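Haloacid dehalogenase-like hydrolase (PDB 4EZE) probably hydrolyses O-phosphoserine to serine and phosphate with the help of magnesium, the final step of serine biosynthesis. Local coordinates at residues I266-G271 with E307-L312; L180-L185 with I285-K290; M277-G282 with E295-Q300; T186-I191 with F196-I201. All blocks are in the same frame, centred on the assembly; numbering follows the deposited sequence.

Contact 1. Residues I266-G271 with E307-L312; sequences IACGDG and ELLLFL. With NA (sodium ion), chain D.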
loop_
_atom_site.group_PDB
_atom_site.type_symbol
_atom_site.label_atom_id
_atom_site.label_comp_id
_atom_site.label_asym_id
_atom_site.label_seq_id
_atom_site.Cartn_x
_atom_site.Cartn_y
_atom_site.Cartn_z
ATOM N N ILE A 266 -2.415 -9.686 -3.166
ATOM C CA ILE A 266 -2.733 -8.360 -2.644
ATOM C C ILE A 266 -1.473 -7.449 -2.739
ATOM O O ILE A 266 -0.380 -7.838 -2.306
ATOM C CB ILE A 266 -3.191 -8.476 -1.188
ATOM C CG1 ILE A 266 -4.491 -9.276 -1.079
ATOM C CG2 ILE A 266 -3.334 -7.112 -0.542
ATOM C CD1 ILE A 266 -4.722 -9.774 0.332
ATOM N N ALA A 267 -1.632 -6.255 -3.317
ATOM C CA ALA A 267 -0.577 -5.229 -3.402
ATOM C C ALA A 267 -1.111 -3.908 -2.856
ATOM O O ALA A 267 -2.265 -3.569 -3.095
ATOM C CB ALA A 267 -0.136 -5.041 -4.841
ATOM N N CYS A 268 -0.279 -3.173 -2.123
ATOM C CA CYS A 268 -0.684 -1.907 -1.486
ATOM C C CYS A 268 0.290 -0.812 -1.906
ATOM O O CYS A 268 1.492 -1.038 -1.933
ATOM C CB CYS A 268 -0.563 -2.007 0.031
ATOM S SG CYS A 268 -1.415 -3.399 0.793
ATOM N N GLY A 269 -0.210 0.379 -2.212
ATOM C CA GLY A 269 0.662 1.481 -2.623
ATOM C C GLY A 269 -0.079 2.800 -2.523
ATOM O O GLY A 269 -1.299 2.818 -2.356
ATOM N N ASP A 270 0.665 3.894 -2.637
ATOM C CA ASP A 270 0.117 5.233 -2.534
ATOM C C ASP A 270 0.271 6.066 -3.824
ATOM O O ASP A 270 -0.496 7.014 -4.037
ATOM C CB ASP A 270 0.874 5.998 -1.467
ATOM C CG ASP A 270 2.306 6.265 -1.884
ATOM O OD1 ASP A 270 3.061 5.280 -2.056
ATOM O OD2 ASP A 270 2.659 7.446 -2.074
ATOM N N GLY A 271 1.263 5.745 -4.659
ATOM C CA GLY A 271 1.678 6.652 -5.773
ATOM C C GLY A 271 1.496 6.135 -7.189
ATOM O O GLY A 271 1.333 4.928 -7.415
ATOM N N GLU A 307 -4.264 -2.319 9.930
ATOM C CA GLU A 307 -5.027 -3.357 10.634
ATOM C C GLU A 307 -6.193 -3.769 9.741
ATOM O O GLU A 307 -6.579 -4.947 9.723
ATOM C CB GLU A 307 -5.490 -2.899 12.019
ATOM C CG GLU A 307 -6.591 -1.833 12.013
ATOM C CD GLU A 307 -6.049 -0.438 11.769
ATOM O OE1 GLU A 307 -4.836 -0.340 11.477
ATOM O OE2 GLU A 307 -6.827 0.557 11.881
ATOM N N LEU A 308 -6.721 -2.817 8.965
ATOM C CA LEU A 308 -7.897 -3.075 8.102
ATOM C C LEU A 308 -7.685 -4.140 7.015
ATOM O O LEU A 308 -8.649 -4.665 6.483
ATOM C CB LEU A 308 -8.422 -1.791 7.441
ATOM C CG LEU A 308 -8.939 -0.600 8.261
ATOM C CD1 LEU A 308 -9.820 0.283 7.393
ATOM C CD2 LEU A 308 -9.727 -1.052 9.475
ATOM N N LEU A 309 -6.441 -4.470 6.668
ATOM C CA LEU A 309 -6.247 -5.569 5.717
ATOM C C LEU A 309 -6.915 -6.866 6.222
ATOM O O LEU A 309 -7.201 -7.791 5.455
ATOM C CB LEU A 309 -4.772 -5.818 5.460
ATOM C CG LEU A 309 -4.003 -4.690 4.785
ATOM C CD1 LEU A 309 -2.548 -5.094 4.726
ATOM C CD2 LEU A 309 -4.526 -4.496 3.381
ATOM N N LEU A 310 -7.178 -6.955 7.514
ATOM C CA LEU A 310 -7.932 -8.123 7.968
ATOM C C LEU A 310 -9.138 -8.429 7.077
ATOM O O LEU A 310 -9.368 -9.589 6.719
ATOM C CB LEU A 310 -8.411 -7.941 9.399
ATOM C CG LEU A 310 -8.907 -9.276 9.963
ATOM C CD1 LEU A 310 -7.731 -10.219 10.095
ATOM C CD2 LEU A 310 -9.578 -9.069 11.299
ATOM N N PHE A 311 -9.918 -7.397 6.738
ATOM C CA PHE A 311 -11.167 -7.595 5.972
ATOM C C PHE A 311 -10.976 -8.218 4.606
ATOM O O PHE A 311 -11.924 -8.653 3.968
ATOM C CB PHE A 311 -11.974 -6.297 5.880
ATOM C CG PHE A 311 -12.430 -5.823 7.214
ATOM C CD1 PHE A 311 -11.687 -4.876 7.910
ATOM C CD2 PHE A 311 -13.534 -6.407 7.826
ATOM C CE1 PHE A 311 -12.069 -4.463 9.173
ATOM C CE2 PHE A 311 -13.933 -5.998 9.091
ATOM C CZ PHE A 311 -13.203 -5.028 9.769
ATOM N N LEU A 312 -9.739 -8.271 4.153
ATOM C CA LEU A 312 -9.512 -8.800 2.845
ATOM C C LEU A 312 -8.836 -10.171 2.926
ATOM O O LEU A 312 -8.525 -10.755 1.901
ATOM C CB LEU A 312 -8.643 -7.845 2.034
ATOM C CG LEU A 312 -9.121 -6.396 1.916
ATOM C CD1 LEU A 312 -7.944 -5.563 1.448
ATOM C CD2 LEU A 312 -10.270 -6.224 0.957
HETATM NA NA NA D . 5.355 5.108 -2.550
HETATM O O HOH W 1 5.074 5.796 -4.532
HETATM O O HOH W 2 6.138 7.502 -2.695
#
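Ile266 and Cys268 stand two residues apart on strand 265-269, so their side chains turn to the same side, where they meet Leu309, in a 3-10 segment, and Leu312 three residues on. The contact is light (133 Å² buried), one side-chain pair and one methyl near a backbone carbonyl. Cys268 SG rests 4.2 Å from Leu309 CD2, sulfur against methyl; with SG lying anti to the carbonyl carbon (chi1 -53°), the thiol stands beside the backbone N and faces the leucine. Further back on the strand, Ile266 reaches with an extended side chain, and its CD1 comes 4.2 Å from the backbone O of Leu312, while the CA atoms of these two residues remain 8.7 Å apart.

Backbone hydrogen bonds keep segment 307-312 compact: Leu310 N to Glu307 O and Leu312 N to Leu309 O are among them. This winding brings Leu309 and Leu312 to the strand together.

Metal bonding takes over where the strand ends. Asp270 OD1 binds the sodium ion at 2.4 Å, with two waters, Asp114 OD2 and Asp116 O as the other ligands. This is the acidic site of the HAD fold, presumably the place of the magnesium cofactor, and Asp274 accepts a hydrogen bond from Gly271 N in the loop behind Asp270.

Strand 265-269 runs between strands 110-113 and 283-287 of the parallel sheet, and Leu309 also touches Phe113 and Ile285. Segment 307-312 lies between this sheet and the antiparallel one, Leu308, Phe311 and Leu312 touching Phe99 of strand 97-100.

Contact 2. Residues L180-L185 with I285-K290; sequences LSPGLL and IAWKAK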
loop_
_atom_site.group_PDB
_atom_site.type_symbol
_atom_site.label_atom_id
_atom_site.label_comp_id
_atom_site.label_asym_id
_atom_site.label_seq_id
_atom_site.Cartn_x
_atom_site.Cartn_y
_atom_site.Cartn_z
ATOM N N LEU A 180 7.401 2.846 10.727
ATOM C CA LEU A 180 6.391 1.924 10.236
ATOM C C LEU A 180 5.061 2.641 10.129
ATOM O O LEU A 180 4.713 3.407 11.029
ATOM C CB LEU A 180 6.227 0.819 11.251
ATOM C CG LEU A 180 5.834 -0.451 10.544
ATOM C CD1 LEU A 180 6.640 -0.437 9.269
ATOM C CD2 LEU A 180 6.153 -1.675 11.380
ATOM N N SER A 181 4.327 2.411 9.039
ATOM C CA SER A 181 2.976 2.960 8.893
ATOM C C SER A 181 2.090 2.214 9.867
ATOM O O SER A 181 2.296 1.017 10.087
ATOM C CB SER A 181 2.432 2.768 7.476
ATOM O OG SER A 181 2.933 3.756 6.586
ATOM N N PRO A 182 1.108 2.919 10.448
ATOM C CA PRO A 182 0.200 2.408 11.476
ATOM C C PRO A 182 -0.501 1.099 11.093
ATOM O O PRO A 182 -0.990 0.963 9.974
ATOM C CB PRO A 182 -0.844 3.534 11.644
ATOM C CG PRO A 182 -0.546 4.572 10.598
ATOM C CD PRO A 182 0.845 4.337 10.098
ATOM N N GLY A 183 -0.520 0.148 12.026
ATOM C CA GLY A 183 -1.344 -1.061 11.917
ATOM C C GLY A 183 -0.561 -2.276 11.430
ATOM O O GLY A 183 -1.059 -3.417 11.460
ATOM N N LEU A 184 0.659 -2.032 10.965
ATOM C CA LEU A 184 1.471 -3.093 10.356
ATOM C C LEU A 184 2.008 -4.050 11.416
ATOM O O LEU A 184 2.040 -5.260 11.195
ATOM C CB LEU A 184 2.589 -2.493 9.503
ATOM C CG LEU A 184 2.048 -1.935 8.187
ATOM C CD1 LEU A 184 3.026 -0.978 7.512
ATOM C CD2 LEU A 184 1.741 -3.086 7.253
ATOM N N LEU A 185 2.384 -3.519 12.578
ATOM C CA LEU A 185 2.815 -4.383 13.673
ATOM C C LEU A 185 1.677 -5.301 14.021
ATOM O O LEU A 185 1.849 -6.505 14.127
ATOM C CB LEU A 185 3.222 -3.588 14.914
ATOM C CG LEU A 185 4.474 -2.728 14.768
ATOM C CD1 LEU A 185 4.668 -1.917 16.041
ATOM C CD2 LEU A 185 5.715 -3.557 14.435
ATOM N N ILE A 285 -4.781 -2.162 -3.329
ATOM C CA ILE A 285 -5.221 -1.304 -2.246
ATOM C C ILE A 285 -4.481 0.013 -2.307
ATOM O O ILE A 285 -3.266 0.002 -2.281
ATOM C CB ILE A 285 -4.950 -1.937 -0.880
ATOM C CG1 ILE A 285 -5.771 -3.225 -0.733
ATOM C CG2 ILE A 285 -5.309 -0.953 0.226
ATOM C CD1 ILE A 285 -5.296 -4.106 0.393
ATOM N N ALA A 286 -5.212 1.117 -2.345
ATOM C CA ALA A 286 -4.602 2.423 -2.353
ATOM C C ALA A 286 -4.543 2.922 -0.929
ATOM O O ALA A 286 -5.546 3.080 -0.274
ATOM C CB ALA A 286 -5.399 3.369 -3.214
ATOM N N TRP A 287 -3.339 3.165 -0.456
ATOM C CA TRP A 287 -3.146 3.587 0.908
ATOM C C TRP A 287 -2.936 5.086 0.984
ATOM O O TRP A 287 -1.919 5.586 0.565
ATOM C CB TRP A 287 -1.940 2.853 1.478
ATOM C CG TRP A 287 -1.375 3.465 2.678
ATOM C CD1 TRP A 287 -0.350 4.324 2.729
ATOM C CD2 TRP A 287 -1.801 3.264 4.016
ATOM N NE1 TRP A 287 -0.101 4.687 4.008
ATOM C CE2 TRP A 287 -0.981 4.046 4.827
ATOM C CE3 TRP A 287 -2.799 2.502 4.607
ATOM C CZ2 TRP A 287 -1.126 4.094 6.195
ATOM C CZ3 TRP A 287 -2.939 2.548 5.956
ATOM C CH2 TRP A 287 -2.111 3.337 6.741
ATOM N N LYS A 288 -3.943 5.802 1.464
ATOM C CA LYS A 288 -3.827 7.227 1.703
ATOM C C LYS A 288 -3.207 7.823 0.461
ATOM O O LYS A 288 -2.296 8.618 0.524
ATOM C CB LYS A 288 -3.040 7.493 2.974
ATOM C CG LYS A 288 -3.756 6.937 4.186
ATOM C CD LYS A 288 -3.101 7.294 5.497
ATOM C CE LYS A 288 -3.928 6.771 6.654
ATOM N NZ LYS A 288 -3.222 6.866 7.953
ATOM N N ALA A 289 -3.714 7.378 -0.674
ATOM C CA ALA A 289 -3.113 7.579 -1.974
ATOM C C ALA A 289 -3.266 8.912 -2.682
ATOM O O ALA A 289 -4.152 9.690 -2.386
ATOM C CB ALA A 289 -3.543 6.456 -2.896
ATOM N N LYS A 290 -2.370 9.145 -3.633
ATOM C CA LYS A 290 -2.518 10.250 -4.581
ATOM C C LYS A 290 -3.849 10.187 -5.319
ATOM O O LYS A 290 -4.351 9.099 -5.624
ATOM C CB LYS A 290 -1.388 10.237 -5.603
ATOM C CG LYS A 290 -0.003 10.348 -4.985
ATOM C CD LYS A 290 0.113 11.619 -4.161
ATOM C CE LYS A 290 1.569 12.025 -4.018
ATOM N NZ LYS A 290 2.423 10.827 -3.778
#
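Ser181 and Trp287 have the closest CA atoms of the two segments, yet these lie 10.1 Å apart, so the backbones stand well separated: a type II turn from Ser181 to Leu184 leads through the N-cap Gly183 into helix 184-193, and it looks across at the end of strand 283-287. The gap is bridged by the indole of Trp287. With CG anti to the backbone N (chi1 162°), the ring is thrown out towards the turn, and its six-membered part meets both residues: CZ2 lies 4.0 Å from Ser181 CB, and CH2 lies 4.3 Å from Pro182 CG, with the carbonyl O of Pro182 also close.

In the phosphoserine phosphatase fold this turn is where the chain returns from the helical cap to the Rossmann-like core. Its partner on the outgoing linker is near: Ser181 OG is hydrogen-bonded to Thr118 O, and the Ser181 backbone pairs with Phe119.

Two neighbours pack on the indole. Lys288 CG sits 4.0 Å above the Trp287 ring plane, over its centre, and Phe306 stacks on the ring as well. Beyond CG the lysine chain is extended, bringing Lys288 NZ to 4.4 Å from Pro182 CG, where both residues are exposed.

Contact 3. Residues M277-G282 with E295-Q300; sequences MLEHAG and EKIHHQ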
loop_
_atom_site.group_PDB
_atom_site.type_symbol
_atom_site.label_atom_id
_atom_site.label_comp_id
_atom_site.label_asym_id
_atom_site.label_seq_id
_atom_site.Cartn_x
_atom_site.Cartn_y
_atom_site.Cartn_z
ATOM N N MET A 277 1.399 -2.161 -10.811
ATOM C CA MET A 277 1.416 -3.192 -9.790
ATOM C C MET A 277 0.073 -3.358 -9.075
ATOM O O MET A 277 -0.355 -4.474 -8.802
ATOM C CB MET A 277 2.514 -2.892 -8.776
ATOM C CG MET A 277 2.653 -3.922 -7.689
ATOM S SD MET A 277 4.085 -3.605 -6.644
ATOM C CE MET A 277 3.430 -2.340 -5.552
ATOM N N LEU A 278 -0.598 -2.266 -8.751
ATOM C CA LEU A 278 -1.882 -2.400 -8.053
ATOM C C LEU A 278 -2.997 -2.858 -8.992
ATOM O O LEU A 278 -3.933 -3.567 -8.578
ATOM C CB LEU A 278 -2.300 -1.083 -7.399
ATOM C CG LEU A 278 -1.365 -0.417 -6.401
ATOM C CD1 LEU A 278 -2.001 0.893 -5.982
ATOM C CD2 LEU A 278 -1.168 -1.295 -5.185
ATOM N N GLU A 279 -2.919 -2.431 -10.246
ATOM C CA GLU A 279 -3.938 -2.821 -11.211
ATOM C C GLU A 279 -3.791 -4.285 -11.548
ATOM O O GLU A 279 -4.780 -4.978 -11.772
ATOM C CB GLU A 279 -3.873 -1.973 -12.467
ATOM C CG GLU A 279 -4.567 -0.629 -12.299
ATOM C CD GLU A 279 -4.268 0.325 -13.442
ATOM O OE1 GLU A 279 -5.198 1.037 -13.873
ATOM O OE2 GLU A 279 -3.107 0.368 -13.910
ATOM N N HIS A 280 -2.559 -4.768 -11.539
ATOM C CA HIS A 280 -2.331 -6.183 -11.782
ATOM C C HIS A 280 -2.796 -7.068 -10.615
ATOM O O HIS A 280 -3.397 -8.105 -10.828
ATOM C CB HIS A 280 -0.865 -6.456 -12.085
ATOM C CG HIS A 280 -0.523 -7.910 -12.075
ATOM N ND1 HIS A 280 -0.726 -8.726 -13.167
ATOM C CD2 HIS A 280 -0.020 -8.703 -11.099
ATOM C CE1 HIS A 280 -0.345 -9.955 -12.867
ATOM N NE2 HIS A 280 0.094 -9.967 -11.620
ATOM N N ALA A 281 -2.515 -6.674 -9.384
ATOM C CA ALA A 281 -2.929 -7.492 -8.243
ATOM C C ALA A 281 -4.413 -7.837 -8.305
ATOM O O ALA A 281 -5.219 -7.059 -8.838
ATOM C CB ALA A 281 -2.627 -6.775 -6.938
ATOM N N GLY A 282 -4.780 -8.981 -7.732
ATOM C CA GLY A 282 -6.195 -9.378 -7.682
ATOM C C GLY A 282 -6.933 -8.362 -6.829
ATOM O O GLY A 282 -8.016 -7.907 -7.167
ATOM N N GLU A 295 -8.464 7.240 -7.906
ATOM C CA GLU A 295 -9.475 7.183 -8.958
ATOM C C GLU A 295 -9.484 5.889 -9.743
ATOM O O GLU A 295 -10.536 5.458 -10.212
ATOM C CB GLU A 295 -9.364 8.368 -9.911
ATOM C CG GLU A 295 -9.905 9.663 -9.330
ATOM C CD GLU A 295 -10.153 10.707 -10.400
ATOM O OE1 GLU A 295 -10.618 10.327 -11.496
ATOM O OE2 GLU A 295 -9.883 11.902 -10.144
ATOM N N LYS A 296 -8.334 5.253 -9.907
ATOM C CA LYS A 296 -8.351 3.949 -10.565
ATOM C C LYS A 296 -8.514 2.790 -9.586
ATOM O O LYS A 296 -9.032 1.740 -9.958
ATOM C CB LYS A 296 -7.107 3.751 -11.431
ATOM C CG LYS A 296 -7.026 4.718 -12.598
ATOM C CD LYS A 296 -6.227 4.134 -13.751
ATOM C CE LYS A 296 -5.864 5.206 -14.766
ATOM N NZ LYS A 296 -4.973 6.242 -14.168
ATOM N N ILE A 297 -8.087 2.967 -8.335
ATOM C CA ILE A 297 -8.111 1.844 -7.392
ATOM C C ILE A 297 -9.160 1.999 -6.311
ATOM O O ILE A 297 -9.115 2.935 -5.519
ATOM C CB ILE A 297 -6.747 1.604 -6.736
ATOM C CG1 ILE A 297 -5.646 1.556 -7.809
ATOM C CG2 ILE A 297 -6.814 0.345 -5.884
ATOM C CD1 ILE A 297 -5.619 0.294 -8.658
ATOM N N HIS A 298 -10.071 1.035 -6.262
ATOM C CA HIS A 298 -11.319 1.152 -5.526
ATOM C C HIS A 298 -11.331 0.522 -4.140
ATOM O O HIS A 298 -12.232 0.794 -3.329
ATOM C CB HIS A 298 -12.446 0.602 -6.393
ATOM C CG HIS A 298 -12.611 1.347 -7.676
ATOM N ND1 HIS A 298 -13.613 1.070 -8.580
ATOM C CD2 HIS A 298 -11.913 2.387 -8.192
ATOM C CE1 HIS A 298 -13.511 1.891 -9.609
ATOM N NE2 HIS A 298 -12.487 2.699 -9.399
ATOM N N HIS A 299 -10.328 -0.301 -3.855
ATOM C CA HIS A 299 -10.063 -0.682 -2.460
ATOM C C HIS A 299 -9.133 0.385 -1.874
ATOM O O HIS A 299 -8.082 0.661 -2.446
ATOM C CB HIS A 299 -9.361 -2.031 -2.401
ATOM C CG HIS A 299 -10.220 -3.189 -2.805
ATOM N ND1 HIS A 299 -11.439 -3.452 -2.212
ATOM C CD2 HIS A 299 -10.006 -4.195 -3.689
ATOM C CE1 HIS A 299 -11.948 -4.560 -2.727
ATOM N NE2 HIS A 299 -11.102 -5.029 -3.630
ATOM N N GLN A 300 -9.507 0.986 -0.748
ATOM C CA GLN A 300 -8.698 2.064 -0.193
ATOM C C GLN A 300 -8.690 2.052 1.312
ATOM O O GLN A 300 -9.682 1.694 1.977
ATOM C CB GLN A 300 -9.226 3.441 -0.643
ATOM C CG GLN A 300 -9.339 3.647 -2.157
ATOM C CD GLN A 300 -10.046 4.949 -2.506
ATOM O OE1 GLN A 300 -10.338 5.753 -1.622
ATOM N NE2 GLN A 300 -10.349 5.151 -3.796
HETATM O O HOH W 3 -10.468 -7.496 -4.880
#
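Ile297 gives up the most surface, and its CD1 methyl does most of the touching: it sits 3.8 Å from Leu278 CB and 3.9 Å from Glu279 CG, wedged against the roots of two successive residues of helix 275-280. Both torsions of the isoleucine bend the same way (chi1 -49°, chi2 -74°), which brings this methyl round to the helix.

Leu278 crosses Ile297 at about a right angle. Besides its CB, its CD1 meets the isoleucine along the shaft, 4.1 Å from Ile297 CG1. On its inner side Leu278 also packs on Ala267, so the leucine lies between Ile297 and strand 265-269.

Helices 275-280 and 291-296 are the connecting helices of two consecutive beta-alpha-beta crossovers, running from strand 265-269 to 283-287 and on to 299-301; the contact packs the first helix against the exit of the second.

Glu279 lies on the exposed side. Its chain, extended beyond CG, carries the carboxylate obliquely across the Lys296 chain, with Glu279 OE1 3.3 Å from Lys296 CD. The charged ends do not meet: Glu279 OE1 and Lys296 NZ are 5.2 Å apart, so they form no salt bridge, though the opposite charges may attract weakly.

The Ile297 carbonyl O accepts a nearly straight bond from Gln300 NE2 (3.1 Å, 163°), the carbonyl O lying close to the Gln300 amide plane; this bond spans the step into strand 299-301.

Contact 4. Residues T186-I191 with F196-I201; sequences TILPVI and FKTAII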
loop_
_atom_site.group_PDB
_atom_site.type_symbol
_atom_site.label_atom_id
_atom_site.label_comp_id
_atom_site.label_asym_id
_atom_site.label_seq_id
_atom_site.Cartn_x
_atom_site.Cartn_y
_atom_site.Cartn_z
ATOM N N THR A 186 0.487 -4.743 14.177
ATOM C CA THR A 186 -0.646 -5.619 14.463
ATOM C C THR A 186 -0.923 -6.618 13.333
ATOM O O THR A 186 -1.152 -7.796 13.591
ATOM C CB THR A 186 -1.944 -4.842 14.727
ATOM O OG1 THR A 186 -1.790 -4.047 15.903
ATOM C CG2 THR A 186 -3.114 -5.845 14.911
ATOM N N ILE A 187 -0.898 -6.169 12.082
ATOM C CA ILE A 187 -1.462 -7.019 11.024
ATOM C C ILE A 187 -0.471 -8.033 10.428
ATOM O O ILE A 187 -0.872 -9.082 9.908
ATOM C CB ILE A 187 -2.172 -6.188 9.908
ATOM C CG1 ILE A 187 -3.222 -7.053 9.214
ATOM C CG2 ILE A 187 -1.160 -5.625 8.914
ATOM C CD1 ILE A 187 -4.295 -7.555 10.173
ATOM N N LEU A 188 0.820 -7.734 10.523
ATOM C CA LEU A 188 1.859 -8.561 9.892
ATOM C C LEU A 188 1.915 -10.032 10.349
ATOM O O LEU A 188 2.116 -10.941 9.550
ATOM C CB LEU A 188 3.235 -7.929 10.120
ATOM C CG LEU A 188 3.505 -6.758 9.207
ATOM C CD1 LEU A 188 4.830 -6.138 9.620
ATOM C CD2 LEU A 188 3.495 -7.256 7.761
ATOM N N PRO A 189 1.797 -10.252 11.650
ATOM C CA PRO A 189 1.770 -11.587 12.248
ATOM C C PRO A 189 0.517 -12.331 11.807
ATOM O O PRO A 189 0.517 -13.552 11.670
ATOM C CB PRO A 189 1.707 -11.303 13.761
ATOM C CG PRO A 189 2.102 -9.863 13.932
ATOM C CD PRO A 189 1.799 -9.159 12.645
ATOM N N VAL A 190 -0.552 -11.591 11.578
ATOM C CA VAL A 190 -1.804 -12.184 11.137
ATOM C C VAL A 190 -1.713 -12.608 9.671
ATOM O O VAL A 190 -2.232 -13.657 9.270
ATOM C CB VAL A 190 -2.923 -11.165 11.330
ATOM C CG1 VAL A 190 -4.249 -11.725 10.845
ATOM C CG2 VAL A 190 -2.950 -10.746 12.801
ATOM N N ILE A 191 -1.048 -11.785 8.869
ATOM C CA ILE A 191 -0.836 -12.096 7.453
ATOM C C ILE A 191 -0.129 -13.439 7.343
ATOM O O ILE A 191 -0.485 -14.301 6.525
ATOM C CB ILE A 191 0.060 -11.029 6.814
ATOM C CG1 ILE A 191 -0.480 -9.633 7.136
ATOM C CG2 ILE A 191 0.228 -11.260 5.311
ATOM C CD1 ILE A 191 -0.882 -8.831 5.927
ATOM N N PHE A 196 -0.029 -16.148 4.066
ATOM C CA PHE A 196 0.408 -15.268 2.987
ATOM C C PHE A 196 1.896 -15.048 3.093
ATOM O O PHE A 196 2.441 -15.015 4.185
ATOM C CB PHE A 196 -0.267 -13.898 3.074
ATOM C CG PHE A 196 -1.649 -13.865 2.499
ATOM C CD1 PHE A 196 -2.746 -14.220 3.277
ATOM C CD2 PHE A 196 -1.859 -13.439 1.204
ATOM C CE1 PHE A 196 -4.037 -14.167 2.768
ATOM C CE2 PHE A 196 -3.146 -13.400 0.679
ATOM C CZ PHE A 196 -4.234 -13.759 1.457
ATOM N N LYS A 197 2.544 -14.857 1.950
ATOM C CA LYS A 197 3.893 -14.310 1.935
ATOM C C LYS A 197 3.858 -12.778 1.846
ATOM O O LYS A 197 3.017 -12.213 1.133
ATOM C CB LYS A 197 4.662 -14.882 0.747
ATOM C CG LYS A 197 4.763 -16.408 0.745
ATOM C CD LYS A 197 5.373 -16.935 2.039
ATOM C CE LYS A 197 5.812 -18.383 1.891
ATOM N NZ LYS A 197 6.763 -18.497 0.744
ATOM N N THR A 198 4.773 -12.116 2.556
ATOM C CA THR A 198 4.922 -10.659 2.488
ATOM C C THR A 198 6.101 -10.248 1.609
ATOM O O THR A 198 7.144 -10.891 1.612
ATOM C CB THR A 198 5.174 -10.054 3.873
ATOM O OG1 THR A 198 6.379 -10.607 4.413
ATOM C CG2 THR A 198 4.027 -10.347 4.817
ATOM N N ALA A 199 5.933 -9.154 0.878
ATOM C CA ALA A 199 6.984 -8.606 0.038
ATOM C C ALA A 199 6.997 -7.078 0.124
ATOM O O ALA A 199 5.948 -6.447 0.255
ATOM C CB ALA A 199 6.770 -9.029 -1.406
ATOM N N ILE A 200 8.190 -6.495 0.066
ATOM C CA ILE A 200 8.318 -5.102 -0.310
ATOM C C ILE A 200 8.767 -5.036 -1.750
ATOM O O ILE A 200 9.715 -5.717 -2.131
ATOM C CB ILE A 200 9.317 -4.342 0.572
ATOM C CG1 ILE A 200 8.650 -4.026 1.903
ATOM C CG2 ILE A 200 9.755 -3.043 -0.098
ATOM C CD1 ILE A 200 9.466 -3.088 2.739
ATOM N N ILE A 201 8.076 -4.224 -2.550
ATOM C CA ILE A 201 8.491 -3.973 -3.928
ATOM C C ILE A 201 8.466 -2.472 -4.156
ATOM O O ILE A 201 7.412 -1.850 -4.019
ATOM C CB ILE A 201 7.572 -4.671 -4.942
ATOM C CG1 ILE A 201 7.533 -6.182 -4.675
ATOM C CG2 ILE A 201 8.082 -4.422 -6.350
ATOM C CD1 ILE A 201 6.658 -6.965 -5.657
#
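Phe196 meets Ile191 across a short connection of four residues, and its side chain can be traced outward. CB is the atom most closely packed, 3.5 Å from Ile191 CG2 and equally far from Ile191 O. At CG the chain turns away from the helix: this carbon lies anti to the carbonyl carbon (chi1 -81°), and the ring's CD1 edge passes 4.0 Å from the same Ile191 O, which lies near the ring plane. At the far edge, Phe196 CE2 comes 4.0 Å from Ile266 CD1 of strand 265-269, and the ring also packs on Ile111.

The backbone seals the junction, Phe196 N giving a hydrogen bond to Ile191 O (3.1 Å, 159°). That carbonyl belongs to the last part of a crossover: helix 184-193 completes the beta-alpha-beta connection between the parallel neighbours 110-113 and 197-202, a connection into which the helical cap of this family is inserted.

Two residues on, within the strand, Thr198 points its methyl at the helix. Thr198 CG2 meets Ile191 CG2 at 3.9 Å, the two side chains running obliquely to one another, and Leu188 CD2 approaches the same threonine methyl from a turn earlier. The Thr198 backbone N is hydrogen-bonded to Asp219 OD2, beside strand 220-224.

Along the chain, contact 4 closes first, inside the span that contact 2 bridges; contact 3 then falls within the span of contact 1, while contacts 1 and 2 interlock. All four reach the six-stranded parallel sheet. Strands 265-269 and 283-287 tie contacts 1 and 2 side by side, their centres about 7 Å apart, and strand 299-301 next to 283-287 extends the series to contact 3. Contacts 2 and 4 share helix 184-193, whereas contacts 3 and 4 are the most distant pair, about 18 Å between centres. In the core that carries the metal site at Asp270, contacts 1 and 2 thus join regions distant in sequence, while contacts 3 and 4 are local to the crossovers.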